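Helicase of the snf2/rad54 family (Sulfolobus solfataricus, PDB 1Z5Z) is a SWI2/SNF2-family ATPase, represented here by its C-terminal domain, that probably couples ATP hydrolysis to movement along double-stranded DNA. Local coordinates at residues A[46-51]-A[72-77]. Residues are numbered along the deposited sequence; the frame is centred on the assembly and turned at random.
Sequences KAEVEN and LLKLKQ
E48 reaches toward helix 61-78 with its CG anti to the backbone N (chi1 180°); the chain then turns about CB-CG (chi2 51°), and this turn lays its carboxylate beside the K74 side chain. From the other helix, with CG anti to its carbonyl carbon and CD1 anti to CA, L75 brings CD2 against both E48 and V49. The two segments form an antiparallel helix pair, 39-55 against 61-78, within the helical part of this SWI2/SNF2 C-terminal domain. The axes of 46-51 and 72-77 approach to 9.9 Å, with an angle of 171° between their directions, and the two segments bury 197 Å² in total.

The apolar side is built on L75. The CD2 methyl packs against E48 CG at 3.8 Å and meets V49 CG2 at 3.9 Å, the valine and leucine crossing at about a right angle. V49 and L75 are buried, and I264 of helix 257-264 also touches L75.

The polar side lies at the more exposed edge of the contact, with K74 exposed and E48 partly so. OE2 of E48 is hydrogen-bonded to T71 OG1, just before 72-77 on the helix of K74, so both carboxylate oxygens look to helix 61-78. Shortened to an alanine, residue 48 would probably leave the K74 ammonium without this counter-charge, T71 OG1 without this partner, and L75 CD2 without the CG methylene it rests on. K74, extended beyond CG, crosses the glutamate nearly perpendicularly: NZ makes a long salt bridge to E48 OE1 at 3.6 Å, without a hydrogen bond, while K74 CD lies closer still to that oxygen, at 3.4 Å.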
loop_
_atom_site.group_PDB
_atom_site.type_symbol
_atom_site.label_atom_id
_atom_site.label_comp_id
_atom_site.label_asym_id
_atom_site.label_seq_id
_atom_site.Cartn_x
_atom_site.Cartn_y
_atom_site.Cartn_z
ATOM N N LYS A 46 15.329 7.487 -1.836
ATOM C CA LYS A 46 16.689 7.409 -2.351
ATOM C C LYS A 46 17.741 7.132 -1.267
ATOM O O LYS A 46 18.631 6.301 -1.446
ATOM C CB LYS A 46 17.041 8.702 -3.116
ATOM C CG LYS A 46 18.337 8.568 -3.941
ATOM C CD LYS A 46 18.520 9.754 -4.869
ATOM C CE LYS A 46 19.865 9.705 -5.598
ATOM N NZ LYS A 46 20.169 11.073 -6.159
ATOM N N ALA A 47 17.629 7.806 -0.138
ATOM C CA ALA A 47 18.588 7.602 0.924
ATOM C C ALA A 47 18.634 6.154 1.355
ATOM O O ALA A 47 19.711 5.558 1.453
ATOM C CB ALA A 47 18.245 8.488 2.103
ATOM N N GLU A 48 17.465 5.574 1.616
ATOM C CA GLU A 48 17.368 4.189 2.067
ATOM C C GLU A 48 17.914 3.219 1.018
ATOM O O GLU A 48 18.512 2.180 1.351
ATOM C CB GLU A 48 15.892 3.871 2.391
ATOM C CG GLU A 48 15.610 2.455 2.877
ATOM C CD GLU A 48 16.522 2.012 4.054
ATOM O OE1 GLU A 48 16.844 2.852 4.915
ATOM O OE2 GLU A 48 16.909 0.820 4.104
ATOM N N VAL A 49 17.720 3.539 -0.258
ATOM C CA VAL A 49 18.235 2.645 -1.289
ATOM C C VAL A 49 19.762 2.734 -1.295
ATOM O O VAL A 49 20.450 1.734 -1.523
ATOM C CB VAL A 49 17.659 2.997 -2.710
ATOM C CG1 VAL A 49 18.566 2.398 -3.801
ATOM C CG2 VAL A 49 16.200 2.459 -2.830
ATOM N N GLU A 50 20.283 3.933 -1.038
ATOM C CA GLU A 50 21.731 4.133 -0.996
ATOM C C GLU A 50 22.299 3.463 0.254
ATOM O O GLU A 50 23.345 2.812 0.199
ATOM C CB GLU A 50 22.069 5.631 -1.067
ATOM C CG GLU A 50 21.970 6.107 -2.509
ATOM C CD GLU A 50 22.409 7.535 -2.730
ATOM O OE1 GLU A 50 21.654 8.457 -2.348
ATOM O OE2 GLU A 50 23.516 7.735 -3.299
ATOM N N ASN A 51 21.593 3.580 1.371
ATOM C CA ASN A 51 22.049 2.910 2.575
ATOM C C ASN A 51 22.107 1.384 2.325
ATOM O O ASN A 51 23.109 0.741 2.628
ATOM C CB ASN A 51 21.142 3.265 3.761
ATOM C CG ASN A 51 21.364 4.715 4.256
ATOM O OD1 ASN A 51 22.438 5.298 4.050
ATOM N ND2 ASN A 51 20.358 5.287 4.920
ATOM N N LEU A 72 13.277 -3.242 2.310
ATOM C CA LEU A 72 11.978 -3.383 1.651
ATOM C C LEU A 72 10.854 -2.798 2.499
ATOM O O LEU A 72 9.972 -2.075 2.018
ATOM C CB LEU A 72 11.712 -4.856 1.374
ATOM C CG LEU A 72 12.029 -5.311 -0.050
ATOM C CD1 LEU A 72 13.163 -4.470 -0.650
ATOM C CD2 LEU A 72 12.328 -6.786 -0.049
ATOM N N LEU A 73 10.913 -3.073 3.793
ATOM C CA LEU A 73 9.904 -2.580 4.706
ATOM C C LEU A 73 9.895 -1.059 4.730
ATOM O O LEU A 73 8.832 -0.428 4.622
ATOM C CB LEU A 73 10.174 -3.109 6.120
ATOM C CG LEU A 73 9.231 -2.617 7.222
ATOM C CD1 LEU A 73 7.794 -2.992 6.875
ATOM C CD2 LEU A 73 9.638 -3.239 8.586
ATOM N N LYS A 74 11.065 -0.449 4.921
ATOM C CA LYS A 74 11.098 1.000 4.964
ATOM C C LYS A 74 10.624 1.657 3.657
ATOM O O LYS A 74 9.923 2.667 3.691
ATOM C CB LYS A 74 12.486 1.511 5.316
ATOM C CG LYS A 74 12.821 1.478 6.813
ATOM C CD LYS A 74 14.207 2.119 6.976
ATOM C CE LYS A 74 14.637 2.286 8.411
ATOM N NZ LYS A 74 16.081 2.674 8.412
ATOM N N LEU A 75 11.031 1.110 2.523
ATOM C CA LEU A 75 10.618 1.649 1.236
ATOM C C LEU A 75 9.078 1.553 1.065
ATOM O O LEU A 75 8.446 2.476 0.557
ATOM C CB LEU A 75 11.303 0.906 0.097
ATOM C CG LEU A 75 12.844 0.947 0.062
ATOM C CD1 LEU A 75 13.308 0.012 -1.040
ATOM C CD2 LEU A 75 13.357 2.369 -0.177
ATOM N N LYS A 76 8.482 0.438 1.489
ATOM C CA LYS A 76 7.049 0.288 1.365
ATOM C C LYS A 76 6.370 1.307 2.220
ATOM O O LYS A 76 5.320 1.845 1.850
ATOM C CB LYS A 76 6.601 -1.101 1.772
ATOM C CG LYS A 76 6.963 -2.229 0.813
ATOM C CD LYS A 76 6.479 -3.539 1.464
ATOM C CE LYS A 76 6.777 -4.782 0.652
ATOM N NZ LYS A 76 6.408 -6.009 1.483
ATOM N N GLN A 77 6.962 1.614 3.372
ATOM C CA GLN A 77 6.335 2.605 4.230
ATOM C C GLN A 77 6.500 4.024 3.684
ATOM O O GLN A 77 5.580 4.816 3.763
ATOM C CB GLN A 77 6.909 2.526 5.642
ATOM C CG GLN A 77 6.512 1.231 6.369
ATOM C CD GLN A 77 7.215 1.122 7.733
ATOM O OE1 GLN A 77 6.583 1.231 8.778
ATOM N NE2 GLN A 77 8.531 0.952 7.708
#